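Local coordinates for enoyl-CoA hydratase/isomerase (Mycobacterium avium, PDB 3P5M), which probably acts on enoyl-CoA thioesters as a hydratase or isomerase of the crotonase superfamily, at residues A103-L112 with S123-R131. Sequence-based numbering, arbitrary orientation.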
ATOM      1  N   ALA B 103      23.400  -5.978   3.227  1.00  9.20           N
ATOM      2  CA  ALA B 103      23.354  -7.311   3.909  1.00  8.56           C
ATOM      3  C   ALA B 103      23.180  -8.316   2.784  1.00  8.55           C
ATOM      4  O   ALA B 103      22.087  -8.507   2.318  1.00  8.45           O
ATOM      5  CB  ALA B 103      22.178  -7.399   4.881  1.00  8.43           C
ATOM      6  N   VAL B 104      24.283  -8.915   2.336  1.00  8.70           N
ATOM      7  CA  VAL B 104      24.376  -9.650   1.082  1.00 10.02           C
ATOM      8  C   VAL B 104      24.897 -11.055   1.360  1.00 10.98           C
ATOM      9  O   VAL B 104      25.816 -11.247   2.170  1.00  9.80           O
ATOM     10  CB  VAL B 104      25.394  -8.939   0.108  1.00 10.52           C
ATOM     11  CG1 VAL B 104      25.565  -9.701  -1.202  1.00 11.04           C
ATOM     12  CG2 VAL B 104      24.976  -7.486  -0.152  1.00 10.80           C
ATOM     13  N   GLY B 105      24.321 -12.027   0.658  1.00 11.32           N
ATOM     14  CA  GLY B 105      24.747 -13.412   0.820  1.00 12.32           C
ATOM     15  C   GLY B 105      24.527 -13.852   2.245  1.00 11.53           C
ATOM     16  O   GLY B 105      23.432 -13.656   2.779  1.00 12.40           O
ATOM     17  N   PHE B 106      25.554 -14.425   2.867  1.00 10.96           N
ATOM     18  CA  PHE B 106      25.474 -14.740   4.310  1.00 10.44           C
ATOM     19  C   PHE B 106      25.157 -13.530   5.219  1.00  9.80           C
ATOM     20  O   PHE B 106      24.646 -13.705   6.323  1.00  9.31           O
ATOM     21  CB  PHE B 106      26.757 -15.407   4.838  1.00  9.68           C
ATOM     22  CG  PHE B 106      26.692 -15.694   6.317  1.00 10.02           C
ATOM     23  CD1 PHE B 106      25.925 -16.758   6.793  1.00 10.54           C
ATOM     24  CD2 PHE B 106      27.302 -14.854   7.231  1.00 10.21           C
ATOM     25  CE1 PHE B 106      25.808 -17.001   8.141  1.00 10.52           C
ATOM     26  CE2 PHE B 106      27.197 -15.104   8.592  1.00 10.39           C
ATOM     27  CZ  PHE B 106      26.462 -16.184   9.040  1.00  9.94           C
ATOM     28  N   GLY B 107      25.483 -12.317   4.784  1.00  9.79           N
ATOM     29  CA  GLY B 107      25.076 -11.105   5.533  1.00  9.39           C
ATOM     30  C   GLY B 107      23.567 -10.976   5.680  1.00  8.80           C
ATOM     31  O   GLY B 107      23.062 -10.455   6.680  1.00  8.44           O
ATOM     32  N   CYS B 108      22.842 -11.440   4.677  1.00  9.25           N
ATOM     33  CA  CYS B 108      21.400 -11.495   4.761  1.00  9.57           C
ATOM     34  C   CYS B 108      20.966 -12.581   5.756  1.00 10.03           C
ATOM     35  O   CYS B 108      20.179 -12.330   6.690  1.00  9.14           O
ATOM     36  CB  CYS B 108      20.789 -11.734   3.359  1.00 10.70           C
ATOM     37  SG  CYS B 108      18.975 -11.706   3.332  1.00 12.56           S
ATOM     38  N   SER B 109      21.474 -13.796   5.560  1.00  9.68           N
ATOM     39  CA  SER B 109      21.193 -14.895   6.468  1.00  9.87           C
ATOM     40  C   SER B 109      21.409 -14.463   7.938  1.00 10.48           C
ATOM     41  O   SER B 109      20.565 -14.743   8.801  1.00  8.79           O
ATOM     42  CB  SER B 109      22.113 -16.066   6.141  1.00 10.69           C
ATOM     43  OG  SER B 109      22.062 -16.389   4.755  1.00 11.14           O
ATOM     44  N   LEU B 110      22.534 -13.779   8.199  1.00  9.66           N
ATOM     45  CA  LEU B 110      22.931 -13.329   9.542  1.00 10.18           C
ATOM     46  C   LEU B 110      21.887 -12.395  10.200  1.00 10.05           C
ATOM     47  O   LEU B 110      21.462 -12.600  11.362  1.00  9.93           O
ATOM     48  CB  LEU B 110      24.269 -12.580   9.433  1.00  9.96           C
ATOM     49  CG  LEU B 110      25.006 -12.053  10.659  1.00  9.87           C
ATOM     50  CD1 LEU B 110      25.311 -13.183  11.607  1.00  8.69           C
ATOM     51  CD2 LEU B 110      26.321 -11.486  10.130  1.00 13.83           C
ATOM     52  N   ALA B 111      21.533 -11.341   9.474  1.00  9.63           N
ATOM     53  CA  ALA B 111      20.557 -10.357   9.950  1.00  9.88           C
ATOM     54  C   ALA B 111      19.250 -11.099  10.229  1.00 10.42           C
ATOM     55  O   ALA B 111      18.648 -10.946  11.289  1.00 10.56           O
ATOM     56  CB  ALA B 111      20.338  -9.290   8.892  1.00 10.08           C
ATOM     57  N   LEU B 112      18.834 -11.947   9.300  1.00 10.79           N
ATOM     58  CA  LEU B 112      17.512 -12.605   9.413  1.00 12.21           C
ATOM     59  C   LEU B 112      17.433 -13.726  10.454  1.00 12.11           C
ATOM     60  O   LEU B 112      16.344 -14.098  10.910  1.00 15.05           O
ATOM     61  CB  LEU B 112      17.022 -13.076   8.043  1.00 11.99           C
ATOM     62  CG  LEU B 112      16.953 -11.998   6.963  1.00 13.85           C
ATOM     63  CD1 LEU B 112      16.250 -12.520   5.721  1.00 14.20           C
ATOM     64  CD2 LEU B 112      16.223 -10.739   7.466  1.00 16.50           C
ATOM     65  N   SER B 123      19.322   0.763   3.561  1.00  9.85           N
ATOM     66  CA  SER B 123      19.830  -0.631   3.700  1.00  9.32           C
ATOM     67  C   SER B 123      19.116  -1.557   2.710  1.00  9.00           C
ATOM     68  O   SER B 123      18.108  -1.161   2.135  1.00  8.86           O
ATOM     69  CB  SER B 123      19.809  -1.143   5.137  1.00  8.50           C
ATOM     70  OG  SER B 123      18.499  -1.358   5.636  1.00  9.86           O
ATOM     71  N   TYR B 124      19.723  -2.708   2.403  1.00  8.45           N
ATOM     72  CA  TYR B 124      19.089  -3.709   1.530  1.00  8.77           C
ATOM     73  C   TYR B 124      19.579  -5.131   1.795  1.00  9.10           C
ATOM     74  O   TYR B 124      20.648  -5.350   2.402  1.00  8.82           O
ATOM     75  CB  TYR B 124      19.297  -3.367   0.047  1.00  8.46           C
ATOM     76  CG  TYR B 124      20.728  -3.370  -0.407  1.00  8.59           C
ATOM     77  CD1 TYR B 124      21.292  -4.518  -0.978  1.00  9.58           C
ATOM     78  CD2 TYR B 124      21.525  -2.234  -0.284  1.00  8.70           C
ATOM     79  CE1 TYR B 124      22.599  -4.527  -1.435  1.00 11.54           C
ATOM     80  CE2 TYR B 124      22.861  -2.227  -0.744  1.00 10.96           C
ATOM     81  CZ  TYR B 124      23.370  -3.371  -1.314  1.00 11.60           C
ATOM     82  OH  TYR B 124      24.643  -3.387  -1.766  1.00 17.54           O
ATOM     83  N   PHE B 125      18.797  -6.082   1.288  1.00 10.09           N
ATOM     84  CA  PHE B 125      18.946  -7.511   1.575  1.00 10.27           C
ATOM     85  C   PHE B 125      18.989  -8.189   0.226  1.00 11.21           C
ATOM     86  O   PHE B 125      18.160  -7.912  -0.658  1.00 11.78           O
ATOM     87  CB  PHE B 125      17.760  -7.973   2.424  1.00 10.77           C
ATOM     88  CG  PHE B 125      17.643  -7.231   3.734  1.00 10.12           C
ATOM     89  CD1 PHE B 125      18.202  -7.756   4.910  1.00  9.55           C
ATOM     90  CD2 PHE B 125      17.041  -6.000   3.786  1.00 10.37           C
ATOM     91  CE1 PHE B 125      18.132  -7.057   6.108  1.00  9.62           C
ATOM     92  CE2 PHE B 125      16.965  -5.286   4.962  1.00  8.83           C
ATOM     93  CZ  PHE B 125      17.504  -5.815   6.141  1.00 11.38           C
ATOM     94  N   GLN B 126      19.982  -9.048   0.022  1.00 10.66           N
ATOM     95  CA  GLN B 126      20.188  -9.561  -1.305  1.00 10.90           C
ATOM     96  C   GLN B 126      20.914 -10.905  -1.260  1.00 10.96           C
ATOM     97  O   GLN B 126      21.926 -11.043  -0.585  1.00 11.33           O
ATOM     98  CB  GLN B 126      21.038  -8.576  -2.111  1.00  9.94           C
ATOM     99  CG  GLN B 126      21.261  -8.994  -3.584  1.00 10.07           C
ATOM    100  CD  GLN B 126      22.361  -8.160  -4.285  1.00 13.46           C
ATOM    101  OE1 GLN B 126      23.212  -7.583  -3.626  1.00 10.60           O
ATOM    102  NE2 GLN B 126      22.326  -8.103  -5.619  1.00 11.05           N
ATOM    103  N   LEU B 127      20.383 -11.870  -2.000  1.00 10.85           N
ATOM    104  CA  LEU B 127      21.047 -13.175  -2.177  1.00 11.87           C
ATOM    105  C   LEU B 127      21.836 -13.097  -3.489  1.00 12.90           C
ATOM    106  O   LEU B 127      21.383 -13.558  -4.549  1.00 12.11           O
ATOM    107  CB  LEU B 127      20.017 -14.307  -2.188  1.00 10.67           C
ATOM    108  CG  LEU B 127      19.118 -14.446  -0.954  1.00  9.10           C
ATOM    109  CD1 LEU B 127      18.129 -15.632  -1.095  1.00  8.32           C
ATOM    110  CD2 LEU B 127      19.948 -14.595   0.328  1.00 12.46           C
ATOM    111  N   ALA B 128      22.997 -12.453  -3.429  1.00 14.04           N
ATOM    112  CA  ALA B 128      23.781 -12.271  -4.650  1.00 16.80           C
ATOM    113  C   ALA B 128      24.556 -13.524  -5.057  1.00 18.40           C
ATOM    114  O   ALA B 128      25.280 -13.490  -6.037  1.00 21.01           O
ATOM    115  CB  ALA B 128      24.727 -11.069  -4.542  1.00 16.01           C
ATOM    116  N   PHE B 129      24.392 -14.631  -4.347  1.00 19.45           N
ATOM    117  CA  PHE B 129      25.252 -15.782  -4.595  1.00 20.97           C
ATOM    118  C   PHE B 129      25.205 -16.225  -6.057  1.00 20.48           C
ATOM    119  O   PHE B 129      26.250 -16.499  -6.650  1.00 20.25           O
ATOM    120  CB  PHE B 129      24.881 -16.994  -3.716  1.00 21.89           C
ATOM    121  CG  PHE B 129      24.534 -16.674  -2.278  1.00 24.67           C
ATOM    122  CD1 PHE B 129      25.448 -16.964  -1.254  1.00 25.39           C
ATOM    123  CD2 PHE B 129      23.273 -16.150  -1.934  1.00 24.31           C
ATOM    124  CE1 PHE B 129      25.139 -16.712   0.064  1.00 23.67           C
ATOM    125  CE2 PHE B 129      22.942 -15.911  -0.601  1.00 26.28           C
ATOM    126  CZ  PHE B 129      23.885 -16.199   0.415  1.00 25.63           C
ATOM    127  N   THR B 130      24.000 -16.299  -6.641  1.00 20.52           N
ATOM    128  CA  THR B 130      23.846 -16.844  -7.997  1.00 19.96           C
ATOM    129  C   THR B 130      24.584 -16.060  -9.050  1.00 20.07           C
ATOM    130  O   THR B 130      24.830 -16.589 -10.140  1.00 20.83           O
ATOM    131  CB  THR B 130      22.367 -17.055  -8.445  1.00 20.17           C
ATOM    132  OG1 THR B 130      21.594 -15.887  -8.181  1.00 20.64           O
ATOM    133  CG2 THR B 130      21.740 -18.237  -7.732  1.00 20.78           C
ATOM    134  N   ARG B 131      24.973 -14.818  -8.752  1.00 19.90           N
ATOM    135  CA  ARG B 131      25.704 -14.021  -9.761  1.00 20.11           C
ATOM    136  C   ARG B 131      27.139 -14.523  -9.968  1.00 19.75           C
ATOM    137  O   ARG B 131      27.810 -14.147 -10.936  1.00 20.89           O
ATOM    138  CB  ARG B 131      25.637 -12.500  -9.474  1.00 21.00           C
TER
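In this crotonase-fold subunit, a short parallel beta pairing leads straight into a buried helix N-terminus: Ala103 and Val104 run beside Phe125 and Gln126, and Gly105 then occupies the N-cap position of the helix beginning at Phe106. In crotonases such a helix N-terminus lies at the thioester oxyanion hole, so the pairing probably fixes its position here. Three backbone hydrogen bonds define the register. Ala103 N donates to Tyr124 O (2.9 Å), and Gln126 N returns to Ala103 O (3.2 Å). Gly105 N reaches Gln126 O (2.9 Å), so the pairing extends to the cap residue itself. Gln126 O is also approached by Val104 CA at 3.3 Å in a CA-H...O contact. A positive phi of 61° at Gly105, a value that favours glycine, accompanies the turn from strand into helix.

The two sheet faces are filled differently. On the face of Ala103 and Phe125, the benzyl group of Phe125 packs against the helix; the axis of helical segment 106-112 crosses that of strand 124-126 at -118°, 7.6 Å apart at closest approach. Ala111 CB meets the ring edge at Phe125 CE1 (4.2 Å), while Cys108 SG, also near the ring plane, rests on Phe125 CB; Ala103 CB comes obliquely to Phe125 CD1. Ala168 of helix 165-171 also touches the Phe125 side chain.

The other face carries Val104 and Gln126, side by side and pointing the same way. The extended glutamine, CG anti to its own N (chi1 -177°), brings OE1 alongside both Val104 methyls, while NE2 is hydrogen-bonded to Ala160 O. Val104 divides its two branches between neighbours: CG2 sits 4.0 Å from Tyr124 CE1, oblique to that ring, and CG1 touches Ala128 CB at 3.7 Å.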